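Local structure of cellulase (Soil metagenome, 5I2U) at residues Thr269-Met274 against Ile279-Trp284; Ser117-Gly122 against Glu148-Tyr153; Val182-Asp187 against Ser215-Thr220; Gln201-Val206 against Ile244-Ser249; Ala90-Glu95 against Gln109-Val114. The protein probably hydrolyses the beta-1,4-glycosidic bonds of cellulose, as a salt-tolerant glycoside hydrolase of family 5 built on a TIM barrel. All coordinates share one frame; numbering follows the deposited sequence.

Contact 1. Residues Thr269-Met274 against Ile279-Trp284; sequences TYVDWM and ISWVAW
Met274 reaches across to Trp281 with its sulfur and its end methyl together, and this is where the two segments pack most tightly. SD lies 3.5 Å from Trp281 CB and stands oblique to the indole, a Met-aromatic contact. The last torsion bends the thioether (chi3 -70°) and swings CE over the face of the five-membered ring, 3.9 Å from the ring centroid to CE and 26° off the normal. A flexible, polarisable methionine suits this place, since its unbranched chain can fold its methyl onto a flat ring. Helix 264-276 here packs on strand 281-286, the last two elements of a beta-alpha-beta unit in the (beta/alpha)8 barrel. Where the chain turns from helix to strand, Ile279 N donates to Met274 O (2.9 Å, 167° at the hydrogen), and the CB atoms of these two residues sit 4.0 Å apart. Ile279 CD1 lies over the six-membered ring of Trp273, toward its rim, while that indole's NE1 is bonded to Asp237. The looser side belongs to Val271, a partly exposed residue: its CG1 touches Trp281 CZ2 at 4.0 Å, and the same indole's NE1 is hydrogen-bonded to Glu275.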
# COMPACT_ATOMS: atom_id res chain seq x y z
N THR A 269 -12.52 2.18 14.94
CA THR A 269 -13.68 2.65 14.16
C THR A 269 -13.40 2.46 12.67
O THR A 269 -14.21 1.88 11.94
CB THR A 269 -13.99 4.11 14.45
OG1 THR A 269 -14.29 4.28 15.84
CG2 THR A 269 -15.18 4.60 13.61
N TYR A 270 -12.23 2.91 12.24
CA TYR A 270 -11.79 2.76 10.85
C TYR A 270 -11.66 1.31 10.42
O TYR A 270 -12.19 0.92 9.38
CB TYR A 270 -10.46 3.49 10.61
CG TYR A 270 -10.58 4.93 10.17
CD1 TYR A 270 -10.85 5.24 8.83
CD2 TYR A 270 -10.39 5.98 11.06
CE1 TYR A 270 -10.94 6.56 8.41
CE2 TYR A 270 -10.47 7.30 10.64
CZ TYR A 270 -10.75 7.58 9.31
OH TYR A 270 -10.84 8.87 8.89
N VAL A 271 -10.99 0.49 11.23
CA VAL A 271 -10.84 -0.92 10.88
C VAL A 271 -12.20 -1.64 10.78
O VAL A 271 -12.43 -2.38 9.82
CB VAL A 271 -9.89 -1.67 11.83
CG1 VAL A 271 -9.88 -3.17 11.53
CG2 VAL A 271 -8.48 -1.12 11.69
N ASP A 272 -13.09 -1.38 11.73
CA ASP A 272 -14.43 -1.98 11.71
C ASP A 272 -15.21 -1.53 10.47
O ASP A 272 -15.90 -2.34 9.85
CB ASP A 272 -15.20 -1.66 13.00
CG ASP A 272 -14.77 -2.53 14.19
OD1 ASP A 272 -13.99 -3.49 14.02
OD2 ASP A 272 -15.22 -2.25 15.31
N TRP A 273 -15.10 -0.25 10.14
CA TRP A 273 -15.72 0.30 8.94
C TRP A 273 -15.18 -0.36 7.67
O TRP A 273 -15.95 -0.78 6.82
CB TRP A 273 -15.54 1.83 8.90
CG TRP A 273 -15.82 2.44 7.58
CD1 TRP A 273 -17.05 2.68 7.04
CD2 TRP A 273 -14.86 2.90 6.63
NE1 TRP A 273 -16.90 3.26 5.80
CE2 TRP A 273 -15.57 3.40 5.52
CE3 TRP A 273 -13.45 2.93 6.60
CZ2 TRP A 273 -14.93 3.93 4.40
CZ3 TRP A 273 -12.81 3.45 5.49
CH2 TRP A 273 -13.55 3.95 4.40
N MET A 274 -13.86 -0.49 7.57
CA MET A 274 -13.25 -1.18 6.42
C MET A 274 -13.65 -2.66 6.32
O MET A 274 -13.88 -3.17 5.22
CB MET A 274 -11.73 -1.07 6.45
CG MET A 274 -11.21 0.33 6.14
SD MET A 274 -9.41 0.38 6.07
CE MET A 274 -9.00 0.16 7.79
N ILE A 279 -12.98 -3.60 2.50
CA ILE A 279 -11.90 -2.76 1.97
C ILE A 279 -10.58 -3.32 2.48
O ILE A 279 -10.44 -3.55 3.70
CB ILE A 279 -12.04 -1.29 2.44
CG1 ILE A 279 -13.25 -0.63 1.79
CG2 ILE A 279 -10.77 -0.50 2.15
CD1 ILE A 279 -13.68 0.66 2.46
N SER A 280 -9.63 -3.55 1.58
CA SER A 280 -8.30 -4.03 1.98
C SER A 280 -7.49 -2.89 2.60
O SER A 280 -7.70 -1.74 2.25
CB SER A 280 -7.55 -4.63 0.79
OG SER A 280 -8.11 -5.87 0.44
N TRP A 281 -6.60 -3.22 3.54
CA TRP A 281 -5.81 -2.19 4.24
C TRP A 281 -4.37 -2.57 4.60
O TRP A 281 -4.07 -3.72 4.86
CB TRP A 281 -6.55 -1.63 5.47
CG TRP A 281 -7.05 -2.62 6.45
CD1 TRP A 281 -8.28 -3.21 6.45
CD2 TRP A 281 -6.35 -3.14 7.59
NE1 TRP A 281 -8.40 -4.08 7.52
CE2 TRP A 281 -7.23 -4.06 8.24
CE3 TRP A 281 -5.07 -2.92 8.13
CZ2 TRP A 281 -6.87 -4.75 9.41
CZ3 TRP A 281 -4.71 -3.61 9.30
CH2 TRP A 281 -5.61 -4.52 9.92
N VAL A 282 -3.51 -1.57 4.59
CA VAL A 282 -2.08 -1.73 4.86
C VAL A 282 -1.67 -0.67 5.88
O VAL A 282 -1.79 0.55 5.62
CB VAL A 282 -1.25 -1.60 3.58
CG1 VAL A 282 0.17 -2.11 3.79
CG2 VAL A 282 -1.90 -2.36 2.42
N ALA A 283 -1.16 -1.12 7.03
CA ALA A 283 -0.76 -0.21 8.11
C ALA A 283 0.69 0.28 7.93
O ALA A 283 1.57 -0.51 7.55
CB ALA A 283 -0.94 -0.88 9.45
N TRP A 284 0.93 1.56 8.25
CA TRP A 284 2.24 2.26 8.12
C TRP A 284 2.80 2.67 9.50
O TRP A 284 2.04 3.23 10.30
CB TRP A 284 2.02 3.51 7.29
CG TRP A 284 3.19 4.45 7.11
CD1 TRP A 284 3.60 5.44 7.96
CD2 TRP A 284 4.07 4.49 5.99
NE1 TRP A 284 4.70 6.08 7.45
CE2 TRP A 284 5.01 5.52 6.23
CE3 TRP A 284 4.19 3.74 4.81
CZ2 TRP A 284 6.03 5.84 5.33
CZ3 TRP A 284 5.20 4.06 3.91
CH2 TRP A 284 6.10 5.11 4.17

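Contact 2. Residues Ser117-Gly122 against Glu148-Tyr153; sequences SAIENG and EKYGEY. With MG (magnesium ion), chain H.
Ile119 and Tyr153 cross at about a right angle, the end of the isoleucine lying across the face of the phenol ring. CD1 of Ile119 stands over the middle of that ring, 3.8 Å from the Tyr153 centroid and only 11° off the normal, a well-centred CH-pi contact. CG1 of Ile119 lies anti to the carbonyl carbon (chi1 -72°), and the extended second torsion carries CD1 outward from the helix to the ring. The Tyr150 ring is turned differently: Ile119 CD1 approaches it obliquely, 4.4 Å from Tyr150 CD1. Both tyrosines belong to a type I beta turn, Tyr150 to Tyr153, at the end of helix 136-150, so the contact joins the C-terminal ends of two barrel helices. Helix 104-120 finishes in a Schellman motif, with Gly122 supplying the positive phi. Asn121 ND2 bonds back to Ser117 O at 2.9 Å. On the turn, Gly151 offers its carbonyl O to the magnesium ion at 2.2 Å; Asp187, Asp189, Asn190 and two waters complete the site.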
# COMPACT_ATOMS: atom_id res chain seq x y z
N SER A 117 10.71 -12.32 -1.67
CA SER A 117 10.27 -12.97 -0.43
C SER A 117 8.73 -13.13 -0.35
O SER A 117 8.23 -14.13 0.16
CB SER A 117 10.81 -12.23 0.79
OG SER A 117 10.44 -12.88 2.00
N ALA A 118 8.00 -12.14 -0.86
CA ALA A 118 6.55 -12.23 -0.96
C ALA A 118 6.11 -13.37 -1.90
O ALA A 118 5.12 -14.06 -1.64
CB ALA A 118 5.97 -10.91 -1.42
N ILE A 119 6.84 -13.56 -3.00
CA ILE A 119 6.63 -14.72 -3.87
C ILE A 119 6.93 -16.00 -3.08
O ILE A 119 6.09 -16.90 -3.00
CB ILE A 119 7.47 -14.64 -5.19
CG1 ILE A 119 6.88 -13.56 -6.11
CG2 ILE A 119 7.49 -15.98 -5.92
CD1 ILE A 119 7.82 -13.08 -7.20
N GLU A 120 8.11 -16.05 -2.48
CA GLU A 120 8.56 -17.23 -1.73
C GLU A 120 7.61 -17.65 -0.62
O GLU A 120 7.36 -18.84 -0.43
CB GLU A 120 9.95 -16.98 -1.14
CG GLU A 120 11.06 -16.97 -2.18
CD GLU A 120 12.36 -16.42 -1.64
OE1 GLU A 120 12.61 -16.52 -0.41
OE2 GLU A 120 13.14 -15.90 -2.47
N ASN A 121 7.07 -16.67 0.11
CA ASN A 121 6.19 -16.95 1.26
C ASN A 121 4.70 -16.91 0.96
O ASN A 121 3.90 -16.95 1.87
CB ASN A 121 6.55 -16.02 2.42
CG ASN A 121 7.95 -16.28 2.96
OD1 ASN A 121 8.18 -17.29 3.64
ND2 ASN A 121 8.90 -15.39 2.66
N GLY A 122 4.33 -16.81 -0.31
CA GLY A 122 2.93 -16.93 -0.72
C GLY A 122 2.02 -15.77 -0.35
O GLY A 122 0.83 -15.97 -0.07
N GLU A 148 7.73 -6.18 -16.70
CA GLU A 148 8.45 -7.21 -17.47
C GLU A 148 8.96 -8.30 -16.55
O GLU A 148 8.75 -9.47 -16.81
CB GLU A 148 9.60 -6.60 -18.31
CG GLU A 148 10.56 -7.62 -19.03
CD GLU A 148 9.86 -8.61 -19.98
OE1 GLU A 148 8.70 -8.38 -20.40
OE2 GLU A 148 10.49 -9.64 -20.34
N LYS A 149 9.62 -7.91 -15.47
CA LYS A 149 10.19 -8.88 -14.52
C LYS A 149 9.13 -9.70 -13.81
O LYS A 149 9.28 -10.91 -13.66
CB LYS A 149 11.05 -8.17 -13.46
CG LYS A 149 12.44 -7.77 -13.93
CD LYS A 149 13.47 -7.86 -12.80
CE LYS A 149 13.96 -9.30 -12.61
NZ LYS A 149 14.83 -9.46 -11.41
N TYR A 150 8.08 -9.03 -13.32
CA TYR A 150 7.22 -9.64 -12.30
C TYR A 150 5.74 -9.75 -12.64
O TYR A 150 4.97 -10.20 -11.81
CB TYR A 150 7.38 -8.87 -10.97
CG TYR A 150 8.77 -8.86 -10.37
CD1 TYR A 150 9.40 -10.04 -9.97
CD2 TYR A 150 9.44 -7.65 -10.13
CE1 TYR A 150 10.67 -10.02 -9.39
CE2 TYR A 150 10.70 -7.63 -9.55
CZ TYR A 150 11.31 -8.82 -9.18
OH TYR A 150 12.57 -8.81 -8.62
N GLY A 151 5.34 -9.36 -13.86
CA GLY A 151 3.91 -9.25 -14.22
C GLY A 151 3.13 -10.55 -14.37
O GLY A 151 1.90 -10.53 -14.36
N GLU A 152 3.84 -11.68 -14.47
CA GLU A 152 3.18 -13.00 -14.53
C GLU A 152 2.87 -13.56 -13.15
O GLU A 152 2.03 -14.46 -13.03
CB GLU A 152 4.03 -14.00 -15.33
CG GLU A 152 4.00 -13.73 -16.83
CD GLU A 152 3.09 -14.66 -17.60
OE1 GLU A 152 1.97 -14.96 -17.12
OE2 GLU A 152 3.48 -15.08 -18.71
N TYR A 153 3.53 -13.05 -12.10
CA TYR A 153 3.26 -13.48 -10.73
C TYR A 153 1.97 -12.86 -10.24
O TYR A 153 1.81 -11.63 -10.32
CB TYR A 153 4.41 -13.10 -9.81
CG TYR A 153 5.67 -13.82 -10.17
CD1 TYR A 153 5.87 -15.14 -9.79
CD2 TYR A 153 6.66 -13.18 -10.93
CE1 TYR A 153 7.03 -15.82 -10.13
CE2 TYR A 153 7.82 -13.85 -11.29
CZ TYR A 153 8.00 -15.17 -10.88
OH TYR A 153 9.14 -15.86 -11.23
MG MG H . -0.18 -10.33 -14.97
O HOH W 1 0.89 -11.30 -16.88
O HOH W 2 -0.68 -12.28 -14.56

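Contact 3. Residues Val182-Asp187 against Ser215-Thr220; sequences VIRAID and SNIMYT. With MG (magnesium ion), chain H.
Arg184 sends its side chain from helix 169-186 to the backbone of Ser215 and Asn216. Its CB points toward that segment, and a bend at chi2 (-77°) turns the head group to the start of the strand; the side chain also touches Ile192 of strand 192-194. NE makes a weak bond to Ser215 O at 3.5 Å. Further out, NH2 donates to the same Ser215 O at 2.8 Å, almost straight at 163° and near the guanidinium plane, and lies 3.4 Å from Asn216 CB. Helix 169-186 and strand 217-224 are parts of the TIM barrel, met here at the strand's N-terminal end. NH1 turns back to its own segment, bonding to Asp187 O at 3.0 Å and also to Asn190 O. Arginine suits the place because one planar head can serve several carbonyls. Asp187 is thereby held at its backbone, while its OD1 binds the magnesium ion at 2.1 Å and OD2 takes a hydrogen bond from Tyr158. Asn216 ND2 bonds to Asp189 O.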
# COMPACT_ATOMS: atom_id res chain seq x y z
N VAL A 182 1.30 1.96 -20.21
CA VAL A 182 2.58 1.25 -20.29
C VAL A 182 2.53 -0.10 -19.58
O VAL A 182 3.06 -1.08 -20.10
CB VAL A 182 3.74 2.08 -19.71
CG1 VAL A 182 5.02 1.26 -19.66
CG2 VAL A 182 3.97 3.34 -20.54
N ILE A 183 1.94 -0.14 -18.38
CA ILE A 183 1.89 -1.37 -17.58
C ILE A 183 1.07 -2.42 -18.29
O ILE A 183 1.53 -3.55 -18.47
CB ILE A 183 1.32 -1.16 -16.14
CG1 ILE A 183 2.29 -0.31 -15.30
CG2 ILE A 183 1.09 -2.49 -15.44
CD1 ILE A 183 1.71 0.19 -13.99
N ARG A 184 -0.14 -2.03 -18.69
CA ARG A 184 -1.07 -2.97 -19.33
C ARG A 184 -0.55 -3.61 -20.61
O ARG A 184 -0.94 -4.73 -20.92
CB ARG A 184 -2.44 -2.31 -19.61
CG ARG A 184 -3.33 -2.23 -18.38
CD ARG A 184 -3.97 -3.58 -18.03
NE ARG A 184 -4.68 -3.53 -16.75
CZ ARG A 184 -4.22 -3.97 -15.56
NH1 ARG A 184 -3.02 -4.54 -15.41
NH2 ARG A 184 -4.99 -3.81 -14.49
N ALA A 185 0.32 -2.92 -21.34
CA ALA A 185 0.89 -3.48 -22.58
C ALA A 185 1.74 -4.72 -22.29
O ALA A 185 1.83 -5.60 -23.14
CB ALA A 185 1.70 -2.42 -23.32
N ILE A 186 2.34 -4.79 -21.11
CA ILE A 186 3.20 -5.91 -20.67
C ILE A 186 2.43 -6.85 -19.72
O ILE A 186 2.54 -8.08 -19.83
CB ILE A 186 4.47 -5.37 -19.94
CG1 ILE A 186 5.19 -4.29 -20.79
CG2 ILE A 186 5.42 -6.52 -19.58
CD1 ILE A 186 6.35 -3.57 -20.12
N ASP A 187 1.72 -6.27 -18.75
CA ASP A 187 1.00 -7.00 -17.72
C ASP A 187 -0.49 -6.65 -17.81
O ASP A 187 -0.94 -5.66 -17.21
CB ASP A 187 1.57 -6.64 -16.34
CG ASP A 187 1.00 -7.49 -15.22
OD1 ASP A 187 0.13 -8.36 -15.48
OD2 ASP A 187 1.44 -7.32 -14.07
N SER A 215 -9.39 -2.18 -16.86
CA SER A 215 -9.81 -3.22 -15.92
C SER A 215 -8.77 -3.43 -14.82
O SER A 215 -7.61 -3.06 -14.97
CB SER A 215 -10.10 -4.52 -16.67
OG SER A 215 -8.92 -5.06 -17.24
N ASN A 216 -9.22 -4.02 -13.72
CA ASN A 216 -8.37 -4.37 -12.58
C ASN A 216 -7.53 -3.21 -12.05
O ASN A 216 -6.33 -3.35 -11.80
CB ASN A 216 -7.49 -5.58 -12.92
CG ASN A 216 -8.27 -6.86 -12.97
OD1 ASN A 216 -9.47 -6.90 -12.67
ND2 ASN A 216 -7.61 -7.94 -13.35
N ILE A 217 -8.17 -2.06 -11.90
CA ILE A 217 -7.59 -0.96 -11.15
C ILE A 217 -8.47 -0.64 -9.94
O ILE A 217 -9.68 -0.91 -9.95
CB ILE A 217 -7.32 0.29 -12.01
CG1 ILE A 217 -8.59 1.08 -12.32
CG2 ILE A 217 -6.59 -0.10 -13.28
CD1 ILE A 217 -8.30 2.53 -12.65
N MET A 218 -7.83 -0.09 -8.91
CA MET A 218 -8.52 0.49 -7.76
C MET A 218 -7.88 1.82 -7.41
O MET A 218 -6.76 2.11 -7.82
CB MET A 218 -8.47 -0.44 -6.56
CG MET A 218 -8.85 -1.87 -6.89
SD MET A 218 -8.89 -2.92 -5.43
CE MET A 218 -10.52 -2.54 -4.77
N TYR A 219 -8.63 2.62 -6.67
CA TYR A 219 -8.18 3.93 -6.24
C TYR A 219 -7.79 3.88 -4.76
O TYR A 219 -8.46 3.22 -3.96
CB TYR A 219 -9.27 4.95 -6.51
CG TYR A 219 -9.59 5.05 -7.98
CD1 TYR A 219 -8.86 5.92 -8.81
CD2 TYR A 219 -10.57 4.25 -8.57
CE1 TYR A 219 -9.15 6.01 -10.16
CE2 TYR A 219 -10.87 4.34 -9.92
CZ TYR A 219 -10.15 5.22 -10.71
OH TYR A 219 -10.43 5.30 -12.06
N THR A 220 -6.69 4.55 -4.40
CA THR A 220 -6.21 4.47 -3.05
C THR A 220 -6.86 5.52 -2.18
O THR A 220 -7.33 6.56 -2.66
CB THR A 220 -4.67 4.50 -2.94
OG1 THR A 220 -4.17 5.72 -3.49
CG2 THR A 220 -4.06 3.31 -3.69
MG MG H . -0.18 -10.33 -14.97
O HOH W 1 0.89 -11.30 -16.88
O HOH W 2 -0.68 -12.28 -14.56

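Contact 4. Residues Gln201-Val206 against Ile244-Ser249; sequences QDLHLV and IPVFVS. With PO4 (phosphate ion), chain J.
Ile244 opens the second segment by setting two methyls against Val206: CG2 lies 3.8 Å from Val206 CG1, and CD1 is 4.0 Å from that same methyl. A second torsion of -53° folds CD1 back to the valine, whose CG1, anti to its backbone N, comes to meet it. Pro245 follows and brings the chain into the strand; its CA lies 3.5 Å from phosphate O4. At Val246 the two sides of the chain do different work. Its CG2 touches Leu203 CD1 at 4.2 Å, a looser meeting than the first, while its backbone N donates to O4 of the phosphate at 3.0 Å, nearly straight at 175°. That ion probably came from the crystallisation liquor. Beta-branched residues suit a strand such as this, and their methyls pack against the short helix. Further along, Ser249 OG is hydrogen-bonded to Glu159 and His222. Helix 203-208 lies against the start of strand 246-252, with Tyr219 of strand 217-224, Thr236 of helix 230-241 and Trp169 of helix 169-186 packed around it.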
# COMPACT_ATOMS: atom_id res chain seq x y z
N GLN A 201 -7.04 11.63 -0.69
CA GLN A 201 -8.30 12.01 -0.04
C GLN A 201 -9.39 12.48 -1.02
O GLN A 201 -10.56 12.49 -0.67
CB GLN A 201 -8.06 13.11 1.00
CG GLN A 201 -7.22 12.67 2.19
CD GLN A 201 -6.74 13.82 3.04
OE1 GLN A 201 -7.31 14.91 3.00
NE2 GLN A 201 -5.66 13.61 3.78
N ASP A 202 -9.02 12.82 -2.26
CA ASP A 202 -9.96 13.39 -3.22
C ASP A 202 -10.65 12.35 -4.10
O ASP A 202 -10.67 12.47 -5.32
CB ASP A 202 -9.27 14.46 -4.08
CG ASP A 202 -8.80 15.63 -3.27
OD1 ASP A 202 -9.24 15.76 -2.11
OD2 ASP A 202 -7.98 16.43 -3.77
N LEU A 203 -11.25 11.36 -3.46
CA LEU A 203 -12.01 10.33 -4.16
C LEU A 203 -13.28 10.88 -4.80
O LEU A 203 -13.72 10.38 -5.83
CB LEU A 203 -12.38 9.19 -3.21
CG LEU A 203 -11.25 8.35 -2.63
CD1 LEU A 203 -11.82 7.41 -1.59
CD2 LEU A 203 -10.53 7.56 -3.72
N HIS A 204 -13.89 11.88 -4.16
CA HIS A 204 -15.00 12.65 -4.75
C HIS A 204 -14.69 13.30 -6.12
O HIS A 204 -15.59 13.42 -6.95
CB HIS A 204 -15.50 13.71 -3.75
CG HIS A 204 -14.58 14.89 -3.59
ND1 HIS A 204 -13.23 14.76 -3.37
CD2 HIS A 204 -14.83 16.22 -3.60
CE1 HIS A 204 -12.68 15.95 -3.27
NE2 HIS A 204 -13.64 16.86 -3.41
N LEU A 205 -13.44 13.71 -6.36
CA LEU A 205 -13.01 14.17 -7.68
C LEU A 205 -12.89 12.99 -8.66
O LEU A 205 -13.27 13.10 -9.83
CB LEU A 205 -11.69 14.93 -7.61
CG LEU A 205 -11.66 16.28 -6.87
CD1 LEU A 205 -10.35 17.02 -7.15
CD2 LEU A 205 -12.85 17.17 -7.21
N VAL A 206 -12.35 11.88 -8.17
CA VAL A 206 -12.28 10.62 -8.94
C VAL A 206 -13.69 10.14 -9.33
O VAL A 206 -13.90 9.71 -10.46
CB VAL A 206 -11.52 9.51 -8.14
CG1 VAL A 206 -11.68 8.12 -8.75
CG2 VAL A 206 -10.04 9.89 -7.98
N ILE A 244 -16.61 3.50 -7.59
CA ILE A 244 -15.16 3.65 -7.45
C ILE A 244 -14.61 2.56 -6.51
O ILE A 244 -14.94 2.56 -5.31
CB ILE A 244 -14.80 5.05 -6.90
CG1 ILE A 244 -15.41 6.16 -7.78
CG2 ILE A 244 -13.30 5.23 -6.79
CD1 ILE A 244 -15.09 6.07 -9.27
N PRO A 245 -13.79 1.62 -7.04
CA PRO A 245 -13.14 0.68 -6.14
C PRO A 245 -12.08 1.36 -5.28
O PRO A 245 -11.32 2.20 -5.80
CB PRO A 245 -12.50 -0.35 -7.09
CG PRO A 245 -13.00 -0.02 -8.46
CD PRO A 245 -13.35 1.42 -8.43
N VAL A 246 -12.02 1.00 -4.00
CA VAL A 246 -11.16 1.65 -3.00
C VAL A 246 -10.28 0.64 -2.26
O VAL A 246 -10.78 -0.32 -1.66
CB VAL A 246 -12.00 2.41 -1.97
CG1 VAL A 246 -11.12 3.02 -0.87
CG2 VAL A 246 -12.83 3.48 -2.66
N PHE A 247 -8.97 0.87 -2.29
CA PHE A 247 -7.99 0.05 -1.58
C PHE A 247 -7.19 1.01 -0.71
O PHE A 247 -6.58 1.95 -1.22
CB PHE A 247 -7.08 -0.64 -2.61
CG PHE A 247 -6.16 -1.69 -2.04
CD1 PHE A 247 -5.11 -1.35 -1.19
CD2 PHE A 247 -6.31 -3.03 -2.40
CE1 PHE A 247 -4.26 -2.33 -0.69
CE2 PHE A 247 -5.46 -4.00 -1.90
CZ PHE A 247 -4.43 -3.65 -1.05
N VAL A 248 -7.18 0.78 0.60
CA VAL A 248 -6.38 1.58 1.54
C VAL A 248 -4.92 1.07 1.54
O VAL A 248 -4.58 0.11 2.23
CB VAL A 248 -7.00 1.55 2.95
CG1 VAL A 248 -6.09 2.21 3.99
CG2 VAL A 248 -8.37 2.23 2.93
N SER A 249 -4.07 1.69 0.71
CA SER A 249 -2.68 1.23 0.55
C SER A 249 -1.76 1.76 1.65
O SER A 249 -0.62 1.30 1.79
CB SER A 249 -2.15 1.59 -0.84
OG SER A 249 -2.13 2.99 -1.03
P PO4 J . -14.47 -1.78 -2.00
O1 PO4 J . -13.42 -1.92 -0.94
O2 PO4 J . -15.54 -0.82 -1.54
O3 PO4 J . -15.08 -3.14 -2.24
O4 PO4 J . -13.82 -1.23 -3.24

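Contact 5. Residues Ala90-Glu95 against Gln109-Val114; sequences AAMGLE and QCITPV
The beta-alpha-beta unit of strand 87-93, helix 104-120 and strand 124-130 supplies this contact, in which the helix covers the outer side of its own strand. Ile111 is the central residue. Its CG2 lies 4.1 Å from Met92 CB and 4.3 Å from Ala90 CB, so a single methyl spans two strand residues on the same side. The first torsion of Ile111 (chi1 68°) places CG1 between the backbone N and the carbonyl carbon and leaves CG2 directed at the strand. One turn on, Val114 CG1 reaches Ala90 CB at 4.2 Å. No hydrogen bond crosses between the segments; the helix layer of the TIM barrel meets the strand here through aliphatic groups, and the segment axes run nearly antiparallel, at 168°, with a closest approach of 9.0 Å. Alanine fits at position 90 because its small side chain lets both helix residues close on the strand. Met92 is longer; its chain runs alongside Ile111 and touches Phe142 of helix 136-150, which Ile111 also touches. Pro113 lacks an N-H to bond to the turn before, and the helix is kinked there, between Ile111 and Val114. Ala91 CB points away from the helix and packs on Asp128 and His130.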
# COMPACT_ATOMS: atom_id res chain seq x y z
N ALA A 90 6.07 -2.31 -0.41
CA ALA A 90 7.43 -1.83 -0.58
C ALA A 90 7.39 -0.37 -1.00
O ALA A 90 7.01 -0.06 -2.13
CB ALA A 90 8.16 -2.68 -1.62
N ALA A 91 7.78 0.51 -0.09
CA ALA A 91 7.68 1.94 -0.32
C ALA A 91 8.99 2.46 -0.91
O ALA A 91 9.90 2.87 -0.17
CB ALA A 91 7.32 2.66 0.97
N MET A 92 9.06 2.48 -2.24
CA MET A 92 10.23 2.98 -2.94
C MET A 92 10.18 4.49 -3.02
O MET A 92 9.50 5.06 -3.87
CB MET A 92 10.36 2.35 -4.32
CG MET A 92 11.73 2.59 -4.94
SD MET A 92 11.84 2.02 -6.64
CE MET A 92 10.89 3.29 -7.49
N GLY A 93 10.86 5.14 -2.08
CA GLY A 93 11.03 6.57 -2.01
C GLY A 93 11.50 7.24 -3.28
O GLY A 93 12.53 6.87 -3.84
N LEU A 94 10.72 8.23 -3.71
CA LEU A 94 11.10 9.12 -4.81
C LEU A 94 11.43 10.54 -4.32
O LEU A 94 11.65 11.42 -5.13
CB LEU A 94 9.98 9.17 -5.87
CG LEU A 94 10.01 8.15 -7.03
CD1 LEU A 94 10.99 8.48 -8.14
CD2 LEU A 94 10.20 6.74 -6.49
N GLU A 95 11.43 10.74 -3.00
CA GLU A 95 11.71 12.03 -2.36
C GLU A 95 12.67 11.75 -1.23
O GLU A 95 12.85 10.60 -0.84
CB GLU A 95 10.43 12.70 -1.78
CG GLU A 95 9.13 12.46 -2.53
CD GLU A 95 9.03 13.16 -3.87
OE1 GLU A 95 10.03 13.70 -4.38
OE2 GLU A 95 7.90 13.22 -4.41
N GLN A 109 18.10 -2.63 -5.09
CA GLN A 109 18.65 -3.52 -4.03
C GLN A 109 17.69 -3.75 -2.85
O GLN A 109 17.69 -4.82 -2.26
CB GLN A 109 20.00 -2.98 -3.51
CG GLN A 109 21.18 -3.23 -4.46
CD GLN A 109 22.42 -2.39 -4.15
OE1 GLN A 109 23.13 -1.99 -5.06
NE2 GLN A 109 22.68 -2.13 -2.87
N CYS A 110 16.87 -2.75 -2.53
CA CYS A 110 15.92 -2.87 -1.41
C CYS A 110 14.63 -3.62 -1.76
O CYS A 110 14.25 -4.55 -1.06
CB CYS A 110 15.59 -1.48 -0.85
SG CYS A 110 16.97 -0.69 0.02
N ILE A 111 13.97 -3.22 -2.84
CA ILE A 111 12.66 -3.78 -3.21
C ILE A 111 12.70 -5.24 -3.70
O ILE A 111 11.74 -5.98 -3.54
CB ILE A 111 11.91 -2.89 -4.23
CG1 ILE A 111 12.59 -2.87 -5.61
CG2 ILE A 111 11.77 -1.47 -3.68
CD1 ILE A 111 11.69 -2.36 -6.72
N THR A 112 13.81 -5.64 -4.31
CA THR A 112 13.95 -6.95 -4.94
C THR A 112 13.81 -8.11 -3.94
O THR A 112 13.02 -9.02 -4.19
CB THR A 112 15.26 -7.01 -5.75
OG1 THR A 112 15.18 -6.02 -6.78
CG2 THR A 112 15.49 -8.40 -6.39
N PRO A 113 14.54 -8.09 -2.81
CA PRO A 113 14.32 -9.15 -1.81
C PRO A 113 12.91 -9.15 -1.19
O PRO A 113 12.40 -10.20 -0.87
CB PRO A 113 15.39 -8.88 -0.74
CG PRO A 113 15.88 -7.50 -1.00
CD PRO A 113 15.71 -7.26 -2.46
N VAL A 114 12.29 -7.97 -1.07
CA VAL A 114 10.93 -7.89 -0.55
C VAL A 114 9.93 -8.55 -1.52
O VAL A 114 9.04 -9.31 -1.10
CB VAL A 114 10.54 -6.44 -0.22
CG1 VAL A 114 9.07 -6.32 0.23
CG2 VAL A 114 11.47 -5.89 0.86

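Contacts 1, 3, 4 and 5 reach the eight-stranded barrel, whereas contact 2 joins helix ends outside it. Neighbouring strands link contacts 3 and 4 (Tyr219 N to Pro245 O, 2.9 Å) and contacts 4 and 1 (Val248 N to Ser280 O, 3.1 Å). The phosphate bound by Val246 N in contact 4 also lies about 3 Å from the side chain of Ile279 in contact 1. Magnesium ties contact 2 to contact 3 through Gly151 O and Asp187 OD1, and contact 5 shares helix 104-120 with contact 2. Family 5 enzymes carry their active site at the C-terminal ends of the barrel strands, and probably so here; the magnesium site sits by the end of helix 169-186, near the N-terminal ends.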